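Local coordinates for protein ferredoxin-thioredoxin reductase subunit A2, chloroplastic (Arabidopsis thaliana, PDB 7C2B) that probably serves as the variable subunit of the ferredoxin-thioredoxin reductase that passes electrons from reduced ferredoxin to chloroplast thioredoxins, at residues B[29-34]-B[64-69]; B[37-42]-B[59-64]; B[83-88]-B[97-102]. One frame throughout, in Å; residues are numbered along the deposited sequence.

Interaction 1. Residues B[29-34]-B[64-69]; sequences KAKEKI and IKDYVV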
loop_
_atom_site.group_PDB
_atom_site.type_symbol
_atom_site.label_atom_id
_atom_site.label_comp_id
_atom_site.label_asym_id
_atom_site.label_seq_id
_atom_site.Cartn_x
_atom_site.Cartn_y
_atom_site.Cartn_z
ATOM N N LYS B 29 2.766 -23.316 10.009
ATOM C CA LYS B 29 4.191 -23.429 10.302
ATOM C C LYS B 29 4.773 -22.112 10.805
ATOM O O LYS B 29 5.775 -22.119 11.528
ATOM C CB LYS B 29 4.951 -23.907 9.068
ATOM C CG LYS B 29 4.768 -25.401 8.805
ATOM C CD LYS B 29 4.923 -25.750 7.335
ATOM C CE LYS B 29 6.230 -25.212 6.765
ATOM N NZ LYS B 29 7.172 -26.323 6.415
ATOM N N ALA B 30 4.169 -20.980 10.436
ATOM C CA ALA B 30 4.621 -19.701 10.982
ATOM C C ALA B 30 4.250 -19.573 12.453
ATOM O O ALA B 30 5.069 -19.137 13.273
ATOM C CB ALA B 30 4.028 -18.547 10.179
ATOM N N LYS B 31 3.012 -19.942 12.802
ATOM C CA LYS B 31 2.577 -19.896 14.194
ATOM C C LYS B 31 3.435 -20.793 15.077
ATOM O O LYS B 31 3.654 -20.479 16.254
ATOM C CB LYS B 31 1.104 -20.296 14.308
ATOM C CG LYS B 31 0.100 -19.163 14.094
ATOM C CD LYS B 31 0.329 -18.004 15.064
ATOM C CE LYS B 31 -0.976 -17.441 15.637
ATOM N NZ LYS B 31 -0.777 -16.133 16.335
ATOM N N GLU B 32 3.942 -21.899 14.527
ATOM C CA GLU B 32 4.829 -22.780 15.276
ATOM C C GLU B 32 6.175 -22.138 15.584
ATOM O O GLU B 32 6.901 -22.634 16.455
ATOM C CB GLU B 32 5.040 -24.084 14.505
ATOM C CG GLU B 32 3.788 -24.947 14.442
ATOM C CD GLU B 32 3.980 -26.219 13.637
ATOM O OE1 GLU B 32 3.045 -27.046 13.619
ATOM O OE2 GLU B 32 5.057 -26.394 13.023
ATOM N N LYS B 33 6.528 -21.052 14.902
ATOM C CA LYS B 33 7.774 -20.345 15.165
ATOM C C LYS B 33 7.638 -19.280 16.252
ATOM O O LYS B 33 8.616 -18.593 16.550
ATOM C CB LYS B 33 8.296 -19.698 13.877
ATOM C CG LYS B 33 8.650 -20.691 12.765
ATOM C CD LYS B 33 9.274 -19.974 11.571
ATOM C CE LYS B 33 9.557 -20.937 10.407
ATOM N NZ LYS B 33 8.484 -20.890 9.370
ATOM N N ILE B 34 6.458 -19.113 16.842
ATOM C CA ILE B 34 6.316 -18.161 17.936
ATOM C C ILE B 34 7.179 -18.620 19.101
ATOM O O ILE B 34 7.159 -19.797 19.486
ATOM C CB ILE B 34 4.839 -18.019 18.324
ATOM C CG1 ILE B 34 4.032 -17.509 17.129
ATOM C CG2 ILE B 34 4.677 -17.093 19.513
ATOM C CD1 ILE B 34 2.630 -17.109 17.476
ATOM N N ILE B 64 10.571 -14.338 18.114
ATOM C CA ILE B 64 9.259 -14.059 17.545
ATOM C C ILE B 64 8.254 -13.964 18.687
ATOM O O ILE B 64 7.991 -14.943 19.389
ATOM C CB ILE B 64 8.853 -15.119 16.520
ATOM C CG1 ILE B 64 9.766 -15.016 15.297
ATOM C CG2 ILE B 64 7.381 -14.962 16.148
ATOM C CD1 ILE B 64 9.697 -16.228 14.386
ATOM N N LYS B 65 7.701 -12.770 18.873
ATOM C CA LYS B 65 6.706 -12.524 19.907
ATOM C C LYS B 65 5.326 -12.978 19.463
ATOM O O LYS B 65 4.565 -13.541 20.256
ATOM C CB LYS B 65 6.687 -11.033 20.247
ATOM C CG LYS B 65 5.828 -10.654 21.452
ATOM C CD LYS B 65 6.572 -10.956 22.752
ATOM C CE LYS B 65 5.756 -10.522 23.969
ATOM N NZ LYS B 65 6.478 -10.790 25.242
ATOM N N ASP B 66 4.986 -12.729 18.204
ATOM C CA ASP B 66 3.671 -13.082 17.705
ATOM C C ASP B 66 3.749 -13.243 16.200
ATOM O O ASP B 66 4.656 -12.726 15.540
ATOM C CB ASP B 66 2.614 -12.029 18.066
ATOM C CG ASP B 66 1.236 -12.642 18.296
ATOM O OD1 ASP B 66 1.039 -13.824 17.934
ATOM O OD2 ASP B 66 0.354 -11.947 18.849
ATOM N N TYR B 67 2.788 -13.993 15.679
ATOM C CA TYR B 67 2.501 -14.052 14.256
ATOM C C TYR B 67 1.017 -13.788 14.114
ATOM O O TYR B 67 0.200 -14.573 14.601
ATOM C CB TYR B 67 2.863 -15.415 13.676
ATOM C CG TYR B 67 2.547 -15.568 12.213
ATOM C CD1 TYR B 67 3.412 -15.063 11.247
ATOM C CD2 TYR B 67 1.408 -16.243 11.795
ATOM C CE1 TYR B 67 3.143 -15.219 9.891
ATOM C CE2 TYR B 67 1.126 -16.407 10.447
ATOM C CZ TYR B 67 1.996 -15.896 9.497
ATOM O OH TYR B 67 1.717 -16.065 8.157
ATOM N N VAL B 68 0.654 -12.682 13.492
ATOM C CA VAL B 68 -0.748 -12.296 13.461
ATOM C C VAL B 68 -1.166 -12.136 12.009
ATOM O O VAL B 68 -0.751 -11.189 11.331
ATOM C CB VAL B 68 -1.017 -11.026 14.275
ATOM C CG1 VAL B 68 -2.497 -10.689 14.232
ATOM C CG2 VAL B 68 -0.581 -11.233 15.724
ATOM N N VAL B 69 -1.967 -13.081 11.522
ATOM C CA VAL B 69 -2.658 -12.939 10.252
ATOM C C VAL B 69 -4.152 -13.130 10.405
ATOM O O VAL B 69 -4.878 -13.072 9.412
ATOM C CB VAL B 69 -2.099 -13.906 9.185
ATOM C CG1 VAL B 69 -0.628 -13.617 8.930
ATOM C CG2 VAL B 69 -2.291 -15.359 9.627
HETATM O O HOH W 1 -0.153 -15.433 19.629
#

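Interaction 2. Residues B[37-42]-B[59-64]; sequences RVRVTV and GMEGFI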
loop_
_atom_site.group_PDB
_atom_site.type_symbol
_atom_site.label_atom_id
_atom_site.label_comp_id
_atom_site.label_asym_id
_atom_site.label_seq_id
_atom_site.Cartn_x
_atom_site.Cartn_y
_atom_site.Cartn_z
ATOM N N ARG B 37 14.010 -18.043 18.412
ATOM C CA ARG B 37 15.030 -17.017 18.255
ATOM C C ARG B 37 15.370 -16.838 16.779
ATOM O O ARG B 37 15.490 -17.813 16.033
ATOM C CB ARG B 37 16.282 -17.386 19.050
ATOM C CG ARG B 37 15.996 -17.687 20.520
ATOM C CD ARG B 37 17.270 -17.973 21.299
ATOM N NE ARG B 37 18.254 -16.913 21.108
ATOM C CZ ARG B 37 19.468 -17.101 20.598
ATOM N NH1 ARG B 37 19.857 -18.320 20.229
ATOM N NH2 ARG B 37 20.290 -16.067 20.458
ATOM N N VAL B 38 15.528 -15.575 16.364
ATOM C CA VAL B 38 15.748 -15.221 14.969
ATOM C C VAL B 38 16.853 -14.176 14.887
ATOM O O VAL B 38 17.115 -13.435 15.838
ATOM C CB VAL B 38 14.468 -14.671 14.295
ATOM C CG1 VAL B 38 13.385 -15.754 14.215
ATOM C CG2 VAL B 38 13.955 -13.452 15.034
ATOM N N ARG B 39 17.486 -14.113 13.716
ATOM C CA ARG B 39 18.489 -13.107 13.391
ATOM C C ARG B 39 18.048 -12.382 12.126
ATOM O O ARG B 39 17.640 -13.026 11.154
ATOM C CB ARG B 39 19.864 -13.758 13.181
ATOM C CG ARG B 39 20.998 -12.793 12.844
ATOM C CD ARG B 39 22.324 -13.538 12.646
ATOM N NE ARG B 39 22.728 -14.265 13.850
ATOM C CZ ARG B 39 22.739 -15.594 13.961
ATOM N NH1 ARG B 39 22.371 -16.352 12.941
ATOM N NH2 ARG B 39 23.115 -16.164 15.095
ATOM N N VAL B 40 18.139 -11.051 12.127
ATOM C CA VAL B 40 17.784 -10.292 10.934
ATOM C C VAL B 40 18.891 -10.444 9.903
ATOM O O VAL B 40 20.075 -10.248 10.207
ATOM C CB VAL B 40 17.547 -8.811 11.276
ATOM C CG1 VAL B 40 17.295 -8.001 10.009
ATOM C CG2 VAL B 40 16.371 -8.670 12.237
ATOM N N THR B 41 18.513 -10.770 8.670
ATOM C CA THR B 41 19.477 -11.171 7.653
ATOM C C THR B 41 19.621 -10.169 6.518
ATOM O O THR B 41 20.349 -10.448 5.556
ATOM C CB THR B 41 19.090 -12.538 7.081
ATOM O OG1 THR B 41 17.717 -12.509 6.680
ATOM C CG2 THR B 41 19.255 -13.608 8.137
ATOM N N VAL B 42 18.950 -9.024 6.599
ATOM C CA VAL B 42 18.960 -8.018 5.537
ATOM C C VAL B 42 19.099 -6.646 6.175
ATOM O O VAL B 42 18.786 -6.464 7.359
ATOM C CB VAL B 42 17.678 -8.066 4.680
ATOM C CG1 VAL B 42 17.542 -9.419 3.955
ATOM C CG2 VAL B 42 16.455 -7.780 5.544
ATOM N N GLY B 59 21.667 -8.252 11.517
ATOM C CA GLY B 59 22.530 -8.939 12.449
ATOM C C GLY B 59 22.030 -8.989 13.873
ATOM O O GLY B 59 22.584 -9.747 14.676
ATOM N N MET B 60 21.010 -8.212 14.223
ATOM C CA MET B 60 20.471 -8.267 15.571
ATOM C C MET B 60 19.654 -9.537 15.765
ATOM O O MET B 60 19.023 -10.047 14.836
ATOM C CB MET B 60 19.616 -7.034 15.859
ATOM C CG MET B 60 20.457 -5.777 15.919
ATOM S SD MET B 60 19.567 -4.325 16.475
ATOM C CE MET B 60 18.877 -4.927 18.020
ATOM N N GLU B 61 19.674 -10.046 16.989
ATOM C CA GLU B 61 18.975 -11.270 17.338
ATOM C C GLU B 61 17.849 -10.969 18.314
ATOM O O GLU B 61 18.002 -10.156 19.234
ATOM C CB GLU B 61 19.950 -12.290 17.930
ATOM C CG GLU B 61 21.054 -12.673 16.941
ATOM C CD GLU B 61 22.080 -13.610 17.539
ATOM O OE1 GLU B 61 21.986 -13.877 18.758
ATOM O OE2 GLU B 61 22.972 -14.081 16.790
ATOM N N GLY B 62 16.711 -11.616 18.096
ATOM C CA GLY B 62 15.576 -11.464 18.981
ATOM C C GLY B 62 14.727 -12.714 18.960
ATOM O O GLY B 62 15.216 -13.779 18.578
ATOM N N PHE B 63 13.462 -12.623 19.348
ATOM C CA PHE B 63 12.612 -13.796 19.263
ATOM C C PHE B 63 11.235 -13.395 18.773
ATOM O O PHE B 63 10.788 -12.264 18.975
ATOM C CB PHE B 63 12.522 -14.555 20.610
ATOM C CG PHE B 63 11.723 -13.860 21.678
ATOM C CD1 PHE B 63 12.348 -13.010 22.585
ATOM C CD2 PHE B 63 10.363 -14.101 21.820
ATOM C CE1 PHE B 63 11.631 -12.389 23.589
ATOM C CE2 PHE B 63 9.632 -13.485 22.817
ATOM C CZ PHE B 63 10.267 -12.617 23.708
ATOM N N ILE B 64 10.571 -14.338 18.114
ATOM C CA ILE B 64 9.259 -14.059 17.545
ATOM C C ILE B 64 8.254 -13.964 18.687
ATOM O O ILE B 64 7.991 -14.943 19.389
ATOM C CB ILE B 64 8.853 -15.119 16.520
ATOM C CG1 ILE B 64 9.766 -15.016 15.297
ATOM C CG2 ILE B 64 7.381 -14.962 16.148
ATOM C CD1 ILE B 64 9.697 -16.228 14.386
#

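Interaction 3. Residues B[83-88]-B[97-102]; sequences KVQFVK and KFFTHL. With NO3 (nitrate ion), chain J.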
loop_
_atom_site.group_PDB
_atom_site.type_symbol
_atom_site.label_atom_id
_atom_site.label_comp_id
_atom_site.label_asym_id
_atom_site.label_seq_id
_atom_site.Cartn_x
_atom_site.Cartn_y
_atom_site.Cartn_z
ATOM N N LYS B 83 5.877 -10.364 14.607
ATOM C CA LYS B 83 6.249 -9.350 15.583
ATOM C C LYS B 83 7.418 -9.905 16.385
ATOM O O LYS B 83 7.280 -10.936 17.046
ATOM C CB LYS B 83 5.066 -8.992 16.480
ATOM C CG LYS B 83 5.293 -7.766 17.374
ATOM C CD LYS B 83 4.095 -7.556 18.293
ATOM C CE LYS B 83 4.448 -6.748 19.526
ATOM N NZ LYS B 83 3.203 -6.419 20.295
ATOM N N VAL B 84 8.575 -9.248 16.300
ATOM C CA VAL B 84 9.814 -9.764 16.871
ATOM C C VAL B 84 10.265 -8.841 17.994
ATOM O O VAL B 84 10.307 -7.616 17.822
ATOM C CB VAL B 84 10.910 -9.902 15.801
ATOM C CG1 VAL B 84 12.172 -10.489 16.407
ATOM C CG2 VAL B 84 10.410 -10.763 14.659
ATOM N N GLN B 85 10.618 -9.431 19.138
ATOM C CA GLN B 85 11.110 -8.670 20.280
ATOM C C GLN B 85 12.630 -8.610 20.243
ATOM O O GLN B 85 13.295 -9.642 20.118
ATOM C CB GLN B 85 10.642 -9.289 21.597
ATOM C CG GLN B 85 11.195 -8.596 22.846
ATOM C CD GLN B 85 10.543 -9.115 24.115
ATOM O OE1 GLN B 85 9.332 -9.309 24.159
ATOM N NE2 GLN B 85 11.346 -9.365 25.142
ATOM N N PHE B 86 13.169 -7.394 20.342
ATOM C CA PHE B 86 14.600 -7.149 20.394
ATOM C C PHE B 86 14.924 -6.421 21.688
ATOM O O PHE B 86 14.084 -5.717 22.245
ATOM C CB PHE B 86 15.083 -6.285 19.216
ATOM C CG PHE B 86 14.916 -6.932 17.870
ATOM C CD1 PHE B 86 15.893 -7.779 17.368
ATOM C CD2 PHE B 86 13.797 -6.668 17.090
ATOM C CE1 PHE B 86 15.749 -8.373 16.127
ATOM C CE2 PHE B 86 13.645 -7.252 15.852
ATOM C CZ PHE B 86 14.628 -8.107 15.362
ATOM N N VAL B 87 16.148 -6.602 22.165
ATOM C CA VAL B 87 16.725 -5.758 23.204
ATOM C C VAL B 87 18.054 -5.251 22.673
ATOM O O VAL B 87 18.873 -6.046 22.200
ATOM C CB VAL B 87 16.926 -6.507 24.535
ATOM C CG1 VAL B 87 17.306 -5.515 25.635
ATOM C CG2 VAL B 87 15.664 -7.265 24.929
ATOM N N LYS B 88 18.259 -3.936 22.716
ATOM C CA LYS B 88 19.489 -3.329 22.220
ATOM C C LYS B 88 20.147 -2.518 23.326
ATOM O O LYS B 88 19.498 -1.678 23.962
ATOM C CB LYS B 88 19.232 -2.434 21.008
ATOM C CG LYS B 88 20.512 -1.958 20.333
ATOM C CD LYS B 88 20.273 -0.711 19.500
ATOM C CE LYS B 88 21.574 0.018 19.232
ATOM N NZ LYS B 88 22.487 -0.801 18.392
ATOM N N LYS B 97 14.244 -2.416 25.205
ATOM C CA LYS B 97 13.426 -3.452 24.593
ATOM C C LYS B 97 12.453 -2.823 23.612
ATOM O O LYS B 97 11.856 -1.781 23.902
ATOM C CB LYS B 97 12.665 -4.221 25.671
ATOM C CG LYS B 97 11.662 -5.222 25.145
ATOM C CD LYS B 97 11.503 -6.377 26.122
ATOM C CE LYS B 97 10.730 -5.980 27.355
ATOM N NZ LYS B 97 10.482 -7.169 28.236
ATOM N N PHE B 98 12.302 -3.448 22.442
ATOM C CA PHE B 98 11.360 -2.949 21.451
ATOM C C PHE B 98 10.903 -4.094 20.564
ATOM O O PHE B 98 11.466 -5.190 20.582
ATOM C CB PHE B 98 11.959 -1.813 20.598
ATOM C CG PHE B 98 13.134 -2.227 19.738
ATOM C CD1 PHE B 98 14.421 -2.232 20.256
ATOM C CD2 PHE B 98 12.955 -2.581 18.402
ATOM C CE1 PHE B 98 15.510 -2.599 19.474
ATOM C CE2 PHE B 98 14.037 -2.955 17.615
ATOM C CZ PHE B 98 15.320 -2.954 18.150
ATOM N N PHE B 99 9.864 -3.819 19.787
ATOM C CA PHE B 99 9.330 -4.757 18.817
ATOM C C PHE B 99 9.475 -4.174 17.423
ATOM O O PHE B 99 9.448 -2.953 17.239
ATOM C CB PHE B 99 7.854 -5.068 19.106
ATOM C CG PHE B 99 7.612 -5.542 20.511
ATOM C CD1 PHE B 99 7.878 -6.860 20.868
ATOM C CD2 PHE B 99 7.149 -4.667 21.481
ATOM C CE1 PHE B 99 7.672 -7.300 22.163
ATOM C CE2 PHE B 99 6.946 -5.101 22.790
ATOM C CZ PHE B 99 7.207 -6.420 23.129
ATOM N N THR B 100 9.640 -5.061 16.446
ATOM C CA THR B 100 9.675 -4.690 15.042
ATOM C C THR B 100 8.924 -5.765 14.271
ATOM O O THR B 100 9.061 -6.953 14.570
ATOM C CB THR B 100 11.119 -4.557 14.512
ATOM O OG1 THR B 100 11.758 -3.413 15.103
ATOM C CG2 THR B 100 11.128 -4.392 13.001
ATOM N N HIS B 101 8.116 -5.347 13.303
ATOM C CA HIS B 101 7.399 -6.278 12.437
ATOM C C HIS B 101 8.268 -6.675 11.249
ATOM O O HIS B 101 8.834 -5.808 10.570
ATOM C CB HIS B 101 6.098 -5.638 11.955
ATOM C CG HIS B 101 5.050 -5.529 13.017
ATOM N ND1 HIS B 101 5.016 -4.501 13.941
ATOM C CD2 HIS B 101 3.980 -6.313 13.287
ATOM C CE1 HIS B 101 3.971 -4.662 14.732
ATOM N NE2 HIS B 101 3.329 -5.757 14.359
ATOM N N LEU B 102 8.366 -7.987 10.996
ATOM C CA LEU B 102 9.179 -8.520 9.908
ATOM C C LEU B 102 8.351 -9.467 9.044
ATOM O O LEU B 102 7.327 -10.009 9.473
ATOM C CB LEU B 102 10.409 -9.296 10.423
ATOM C CG LEU B 102 11.363 -8.617 11.398
ATOM C CD1 LEU B 102 12.548 -9.552 11.670
ATOM C CD2 LEU B 102 11.834 -7.325 10.786
HETATM N N NO3 J . 0.099 -4.772 14.298
HETATM O O1 NO3 J . -0.824 -4.184 13.656
HETATM O O2 NO3 J . 0.733 -4.150 15.207
HETATM O O3 NO3 J . 0.384 -5.977 14.031
#

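Interaction 1. Residues B[29-34]-B[64-69]
Lys-31 reaches from the last turn of the N-terminal helix to the end of strand 61-67, and its chain can be followed outward atom by atom. The bond to CB does not point at strand 61-67, but bends at chi2 (-57°) and chi3 (-138°) bring the tip across. CG passes Tyr-67 CD2, and CD rests at the edge of the same ring, 3.9 Å from CD2. CE then draws up to the carbonyl oxygen of Tyr-67, which NZ takes as a hydrogen-bond acceptor at 2.5 Å, a short separation, somewhat tilted from the carbonyl plane. NZ also forms a longer salt bridge with Asp-66 OD1 at 3.3 Å, and a water hydrogen-bonded to OD1 makes a weak bond to NZ.

One helix position earlier, Ala-30 CB sits squarely over the face of the Tyr-67 ring, 3.4 Å from the centroid and 12° off the normal, a CH-pi contact. The ring is also held at its far end, where Tyr-67 OH bonds to Asp-27 in the same helix. At the end of the type I turn from Lys-31 to Ile-34, Ile-34 CD1 packs 4.2 Å from Tyr-67 CB, while Ile-64 CD1 lies 3.8 Å from Lys-33 CB. The helix and its turn thus pack against the middle strand of the five-stranded antiparallel sheet, where 61-67 carries a classic beta bulge, Lys-65 and Asp-66 both facing Lys-83.

Interaction 2. Residues B[37-42]-B[59-64]
A salt-bridge network on one face of two antiparallel strands, 37-40 and 61-64, centres on Glu-61, which lies between Arg-37 and Arg-39. Arg-39 runs alongside Glu-61 and grips it side-on with two nitrogens, both directed at the same oxygen: NH2 to OE2 at 2.7 Å and NE to OE2 at 3.0 Å. NE comes in on the anti side of the carboxylate, whereas NH2 meets OE2 from above its plane; the two flat groups are turned 62° apart. With CG anti to the backbone N (chi1 180°), a bend at chi3 (-60°) turns the NE/NH2 edge of the guanidinium toward OE2. Arg-37 crosses obliquely and puts NH2 3.3 Å from the other oxygen, OE1. Arg-39 NH1 has a partner of its own, Glu-108 of the neighbouring strand 107-109. A leucine in place of Arg-39 would probably leave OE2 of Glu-61 without its two donors and Glu-108 without its cation.

Beneath these charges is the central part of a five-stranded antiparallel sheet, in a family placed in the SH3 clan. Val-38 and Gly-62 form a hydrogen-bonded pair, N to O at 2.9 Å in both directions; Val-40 N then bonds to Met-60 O, and Gly-59 N to Val-40 O. On the buried face the side chains of Val-38 and Ile-64 cross at about a right angle, Val-38 CG1 3.7 Å from Ile-64 CD1; Phe-107 packs on both and Val-84 on Val-38.

Interaction 3. Residues B[83-88]-B[97-102]
CH-pi and cation-pi contacts mark the face that carries Lys-83 and Phe-99. The Lys-83 chain runs out extended, with CG over one face of the His-101 ring and CE over the Phe-99 ring, 3.8 Å from its centroid. NZ continues above the same ring, 4.5 Å from the centroid and 11° off the normal, a cation-pi contact. Gln-85 lies alongside Phe-99 with its amide turned 80° to the ring, OE1 being 3.3 Å from CE1; OE1 also takes a weak hydrogen bond from Lys-65 NZ.

Apolar packing fills the opposite, buried face. Phe-98 has CG wedged between its backbone N and carbonyl carbon (chi1 64°), which swings its ring under Phe-86 CB, 3.8 Å from the ring centroid. The two phenyl planes are near parallel but slid well apart. Val-84 CG2 meets Leu-102 CD1 at 3.9 Å.

Hydrogen bonds join the backbones in two reciprocal pairs, Val-84 with Thr-100 and Phe-86 with Phe-98; Phe-86 N to Phe-98 O is nearly straight at 2.8 Å. His-101 NE2 gives a weak bond to a nitrate, probably from the crystallisation liquor, while ND1 bonds to an acidic side chain of a neighbouring protein chain. Together the strands form the antiparallel beta hairpin 82-90/94-102 at one end of the sheet.

All three contacts use one antiparallel sheet, and each has both buried and exposed residues; interaction 3 lies nearest the centre of the chain, interaction 1 farthest. Strand 61-67, shared by interactions 1 and 2 together with Ile-64, pairs with 37-40 on one side and with 82-90, of interaction 3, on the other. Backbone bonds link Lys-65 and Asp-66 to Lys-83, and Phe-63 O to Gln-85 N. The buried apolar faces of interactions 2 and 3 meet where Val-40 packs on Phe-86. Their outer faces differ: ion pairs in interaction 2, aromatic and cation-pi contacts in interaction 3, which also borders another protein chain. Interaction 1 has no strand pairing across it and is made by side chains, one of which takes a backbone carbonyl.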